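Local atomic coordinates of fructosyl amine:oxygen oxidoreductase (Neosartorya fumigata, PDB entry 4WCT), a protein that probably catalyses the FAD-dependent oxidative deglycation of fructosyl amines (Amadori products), with oxygen as electron acceptor. Residues Pro157-Gly162 against Gly284-Pro289; Ser378-Val383 against Ala401-Ser406. All blocks are in the same frame, centred on the assembly; numbering follows the deposited sequence.

In the fold
The two contacts illustrate packing in a flavoenzyme built, as in its relatives, from an FAD-binding and a substrate domain. Contact 1 comes first along the chain and closes before contact 2 opens. It joins the loop between helix 148-152 and strand 168-172 to strand 284-287 of the large mixed sheet, probably in the substrate domain. Contact 2 lies on a second, six-stranded sheet that also contains strand 28-31, probably FAD-binding, where helix 393-404 packs on strand 379-383. Their centres are 40 Å apart, on opposite sides of the chain's centre. Neither reaches the bound FAD, about 11 Å from the Phe286 side chain and about 13 Å from that of Leu380. Each is local packing; neither joins the two sheets.

Contact 1: Pro157-Gly162 against Gly284-Pro289; sequences PGVLTG and GFFMEP
Phe286, on strand 284-287 of the large mixed sheet, reaches across to Leu160 and Val159 in an irregular loop, a case of loop-on-sheet packing carried by one aromatic side chain. Its CB points at the loop but is still 7.6 Å from Leu160 CD2, so the ring has to span the gap. At chi1 88° CG sits between the backbone N and the carbonyl carbon, and the ring extends from there with its far end foremost. CD2 remains 5.2 Å short of Leu160 CD2; one bond further out, CE2 meets that methyl at 4.0 Å, the closest approach of the two segments. CZ, at the tip, is 4.4 Å from Val159 CG1. CE1, on the other flank, is 4.9 Å from the same valine methyl. Both methyls come at the ring obliquely.

In Leu160, chi2 of 180° sets CD1 anti to CA, and the other branch, CD2, is the one that meets the ring. No hydrogen bond links the segments, and the touching residues are all buried. Leu278 of strand 277-280 touches both Leu160 and Phe286, tying this apolar patch to the neighbouring strand of the sheet, while Met344 also packs on the ring. The two touching methyls of the loop are thus divided between adjacent ring atoms, Leu160 CD2 at CE2 and Val159 CG1 at CZ.

Contact 2: Ser378-Val383 against Ala401-Ser406; sequences SLLVAV and ADALES
Leu380 and Leu404 share nearly the same shape: each has CG anti to its own backbone nitrogen (chi1 178° in Leu380, -172° in Leu404), and their chi2 values are alike, near +70°. In Leu380 this spreads the two methyls toward helix 393-404, which packs on strand 379-383 of the six-stranded sheet in the alpha/beta layering of a Rossmann-type domain. The branches have different targets. CD1 of Leu380 meets the methyl CB of Ala403 at 3.8 Å, whereas CD2 lies against the next residue, 3.9 Å from Leu404 CB and 4.1 Å from Leu404 CD1. The backbone nitrogen of Leu404 is also 3.9 Å from Leu380 CD2, a van der Waals contact that brings the strand residue right up to the helix backbone.

All three touching residues are buried, and no hydrogen bond crosses the interface. Ile400, one turn back on the same helix, and Ile235 of strand 233-236 extend the apolar surround of Leu380. Beyond the contact, Asp402 and Glu405 both form salt bridges with Arg47. The helix then stops in a Schellman motif: Ser406, at positive phi, is its C-prime residue, and Ser406 N bonds to Ala403 O at 3.1 Å.

Contact 1: Pro157-Gly162 against Gly284-Pro289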
loop_
_atom_site.group_PDB
_atom_site.type_symbol
_atom_site.label_atom_id
_atom_site.label_comp_id
_atom_site.label_asym_id
_atom_site.label_seq_id
_atom_site.Cartn_x
_atom_site.Cartn_y
_atom_site.Cartn_z
ATOM N N PRO A 157 6.346 -28.580 -8.723
ATOM C CA PRO A 157 7.735 -28.876 -9.034
ATOM C C PRO A 157 8.296 -27.937 -10.081
ATOM O O PRO A 157 7.601 -27.582 -11.040
ATOM C CB PRO A 157 7.699 -30.300 -9.572
ATOM C CG PRO A 157 6.312 -30.744 -9.562
ATOM C CD PRO A 157 5.455 -29.745 -8.859
ATOM N N GLY A 158 9.544 -27.551 -9.905
ATOM C CA GLY A 158 10.181 -26.621 -10.828
ATOM C C GLY A 158 10.135 -25.174 -10.391
ATOM O O GLY A 158 10.807 -24.344 -10.996
ATOM N N VAL A 159 9.241 -24.832 -9.466
ATOM C CA VAL A 159 9.092 -23.431 -9.058
ATOM C C VAL A 159 10.130 -23.071 -7.975
ATOM O O VAL A 159 11.049 -22.308 -8.215
ATOM C CB VAL A 159 7.675 -23.177 -8.553
ATOM C CG1 VAL A 159 7.515 -21.748 -8.054
ATOM C CG2 VAL A 159 6.678 -23.491 -9.666
ATOM N N LEU A 160 10.049 -23.730 -6.829
ATOM C CA LEU A 160 11.013 -23.500 -5.749
ATOM C C LEU A 160 12.076 -24.582 -5.829
ATOM O O LEU A 160 11.769 -25.778 -5.767
ATOM C CB LEU A 160 10.336 -23.530 -4.381
ATOM C CG LEU A 160 9.239 -22.486 -4.148
ATOM C CD1 LEU A 160 8.644 -22.635 -2.757
ATOM C CD2 LEU A 160 9.734 -21.074 -4.351
ATOM N N THR A 161 13.315 -24.164 -5.999
ATOM C CA THR A 161 14.411 -25.072 -6.273
ATOM C C THR A 161 15.560 -24.874 -5.283
ATOM O O THR A 161 16.579 -25.564 -5.349
ATOM C CB THR A 161 14.942 -24.860 -7.695
ATOM O OG1 THR A 161 15.411 -23.520 -7.829
ATOM C CG2 THR A 161 13.852 -25.109 -8.723
ATOM N N GLY A 162 15.463 -23.850 -4.447
ATOM C CA GLY A 162 16.598 -23.486 -3.578
ATOM C C GLY A 162 16.748 -24.314 -2.324
ATOM O O GLY A 162 15.969 -25.231 -2.032
ATOM N N GLY A 284 12.628 -10.661 1.363
ATOM C CA GLY A 284 11.679 -10.164 0.348
ATOM C C GLY A 284 10.520 -11.101 0.119
ATOM O O GLY A 284 10.343 -12.082 0.840
ATOM N N PHE A 285 9.831 -10.873 -0.988
ATOM C CA PHE A 285 8.763 -11.749 -1.397
ATOM C C PHE A 285 8.640 -11.790 -2.903
ATOM O O PHE A 285 9.107 -10.899 -3.595
ATOM C CB PHE A 285 7.428 -11.375 -0.739
ATOM C CG PHE A 285 6.967 -9.956 -0.992
ATOM C CD1 PHE A 285 7.175 -8.980 -0.023
ATOM C CD2 PHE A 285 6.214 -9.640 -2.101
ATOM C CE1 PHE A 285 6.702 -7.678 -0.208
ATOM C CE2 PHE A 285 5.757 -8.341 -2.296
ATOM C CZ PHE A 285 5.981 -7.369 -1.335
ATOM N N PHE A 286 7.942 -12.806 -3.405
ATOM C CA PHE A 286 7.573 -12.820 -4.824
ATOM C C PHE A 286 6.173 -13.302 -4.995
ATOM O O PHE A 286 5.640 -13.983 -4.112
ATOM C CB PHE A 286 8.528 -13.662 -5.679
ATOM C CG PHE A 286 8.157 -15.125 -5.781
ATOM C CD1 PHE A 286 7.465 -15.597 -6.888
ATOM C CD2 PHE A 286 8.577 -16.017 -4.844
ATOM C CE1 PHE A 286 7.197 -16.949 -7.022
ATOM C CE2 PHE A 286 8.292 -17.369 -4.947
ATOM C CZ PHE A 286 7.564 -17.828 -6.021
ATOM N N MET A 287 5.567 -12.902 -6.118
ATOM C CA MET A 287 4.233 -13.382 -6.454
ATOM C C MET A 287 4.207 -13.984 -7.848
ATOM O O MET A 287 5.101 -13.801 -8.656
ATOM C CB MET A 287 3.137 -12.314 -6.274
ATOM C CG MET A 287 2.619 -12.255 -4.834
ATOM S SD MET A 287 1.664 -10.853 -4.222
ATOM C CE MET A 287 2.943 -9.630 -3.954
ATOM N N GLU A 288 3.184 -14.780 -8.097
ATOM C CA GLU A 288 3.199 -15.541 -9.315
ATOM C C GLU A 288 3.174 -14.636 -10.555
ATOM O O GLU A 288 2.630 -13.527 -10.549
ATOM C CB GLU A 288 2.105 -16.598 -9.334
ATOM C CG GLU A 288 0.715 -16.077 -9.568
ATOM C CD GLU A 288 -0.330 -17.176 -9.461
ATOM O OE1 GLU A 288 -0.813 -17.632 -10.500
ATOM O OE2 GLU A 288 -0.643 -17.592 -8.320
ATOM N N PRO A 289 3.710 -15.132 -11.653
ATOM C CA PRO A 289 3.782 -14.335 -12.886
ATOM C C PRO A 289 2.413 -13.853 -13.352
ATOM O O PRO A 289 1.414 -14.584 -13.232
ATOM C CB PRO A 289 4.367 -15.308 -13.884
ATOM C CG PRO A 289 5.162 -16.266 -13.031
ATOM C CD PRO A 289 4.388 -16.431 -11.782
#

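Contact 2: Ser378-Val383 against Ala401-Ser406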
loop_
_atom_site.group_PDB
_atom_site.type_symbol
_atom_site.label_atom_id
_atom_site.label_comp_id
_atom_site.label_asym_id
_atom_site.label_seq_id
_atom_site.Cartn_x
_atom_site.Cartn_y
_atom_site.Cartn_z
ATOM N N SER A 378 -14.791 20.413 7.199
ATOM C CA SER A 378 -15.222 19.973 5.870
ATOM C C SER A 378 -14.142 19.161 5.166
ATOM O O SER A 378 -14.363 18.702 4.046
ATOM C CB SER A 378 -15.656 21.148 4.999
ATOM O OG SER A 378 -16.649 21.899 5.671
ATOM N N LEU A 379 -12.973 19.038 5.801
ATOM C CA LEU A 379 -11.885 18.234 5.253
ATOM C C LEU A 379 -11.882 16.880 5.950
ATOM O O LEU A 379 -11.782 16.801 7.175
ATOM C CB LEU A 379 -10.545 18.944 5.488
ATOM C CG LEU A 379 -9.305 18.143 5.096
ATOM C CD1 LEU A 379 -9.216 17.999 3.584
ATOM C CD2 LEU A 379 -8.073 18.864 5.612
ATOM N N LEU A 380 -11.838 15.825 5.146
ATOM C CA LEU A 380 -11.610 14.472 5.630
ATOM C C LEU A 380 -10.292 13.972 5.042
ATOM O O LEU A 380 -10.061 14.144 3.863
ATOM C CB LEU A 380 -12.727 13.566 5.155
ATOM C CG LEU A 380 -12.628 12.093 5.540
ATOM C CD1 LEU A 380 -12.856 11.883 7.027
ATOM C CD2 LEU A 380 -13.660 11.331 4.750
ATOM N N VAL A 381 -9.389 13.556 5.902
ATOM C CA VAL A 381 -8.129 12.932 5.444
ATOM C C VAL A 381 -8.281 11.407 5.446
ATOM O O VAL A 381 -8.876 10.832 6.339
ATOM C CB VAL A 381 -6.904 13.391 6.284
ATOM C CG1 VAL A 381 -6.736 14.902 6.229
ATOM C CG2 VAL A 381 -6.973 12.915 7.733
ATOM N N ALA A 382 -7.714 10.764 4.434
ATOM C CA ALA A 382 -7.717 9.310 4.330
ATOM C C ALA A 382 -6.380 8.889 3.729
ATOM O O ALA A 382 -6.207 8.821 2.515
ATOM C CB ALA A 382 -8.897 8.820 3.487
ATOM N N VAL A 383 -5.421 8.751 4.636
ATOM C CA VAL A 383 -4.009 8.629 4.313
ATOM C C VAL A 383 -3.358 7.630 5.268
ATOM O O VAL A 383 -4.013 7.036 6.147
ATOM C CB VAL A 383 -3.304 9.999 4.390
ATOM C CG1 VAL A 383 -3.870 10.973 3.356
ATOM C CG2 VAL A 383 -3.386 10.586 5.776
ATOM N N ALA A 401 -16.156 6.715 3.628
ATOM C CA ALA A 401 -17.509 7.297 3.539
ATOM C C ALA A 401 -18.196 7.363 4.919
ATOM O O ALA A 401 -18.899 8.355 5.245
ATOM C CB ALA A 401 -18.353 6.537 2.543
ATOM N N ASP A 402 -17.980 6.341 5.744
ATOM C CA ASP A 402 -18.537 6.315 7.089
ATOM C C ASP A 402 -17.965 7.463 7.930
ATOM O O ASP A 402 -18.675 8.135 8.671
ATOM C CB ASP A 402 -18.224 4.993 7.814
ATOM C CG ASP A 402 -19.106 3.821 7.389
ATOM O OD1 ASP A 402 -20.100 3.993 6.615
ATOM O OD2 ASP A 402 -18.779 2.692 7.819
ATOM N N ALA A 403 -16.666 7.684 7.826
ATOM C CA ALA A 403 -16.041 8.803 8.516
ATOM C C ALA A 403 -16.580 10.161 8.010
ATOM O O ALA A 403 -16.821 11.073 8.801
ATOM C CB ALA A 403 -14.538 8.721 8.336
ATOM N N LEU A 404 -16.816 10.280 6.704
ATOM C CA LEU A 404 -17.429 11.477 6.136
ATOM C C LEU A 404 -18.815 11.711 6.751
ATOM O O LEU A 404 -19.179 12.853 7.075
ATOM C CB LEU A 404 -17.581 11.353 4.623
ATOM C CG LEU A 404 -18.034 12.600 3.860
ATOM C CD1 LEU A 404 -16.947 13.667 3.789
ATOM C CD2 LEU A 404 -18.522 12.243 2.466
ATOM N N GLU A 405 -19.503 10.617 7.027
ATOM C CA GLU A 405 -20.860 10.657 7.565
ATOM C C GLU A 405 -20.908 10.584 9.093
ATOM O O GLU A 405 -21.987 10.423 9.666
ATOM C CB GLU A 405 -21.678 9.525 6.959
ATOM C CG GLU A 405 -21.880 9.640 5.461
ATOM C CD GLU A 405 -22.544 8.423 4.815
ATOM O OE1 GLU A 405 -22.825 7.429 5.502
ATOM O OE2 GLU A 405 -22.915 8.513 3.643
ATOM N N SER A 406 -19.758 10.765 9.739
ATOM C CA SER A 406 -19.632 10.768 11.204
ATOM C C SER A 406 -20.139 9.499 11.839
ATOM O O SER A 406 -20.748 9.532 12.900
ATOM C CB SER A 406 -20.367 11.982 11.802
ATOM O OG SER A 406 -19.731 13.171 11.392
#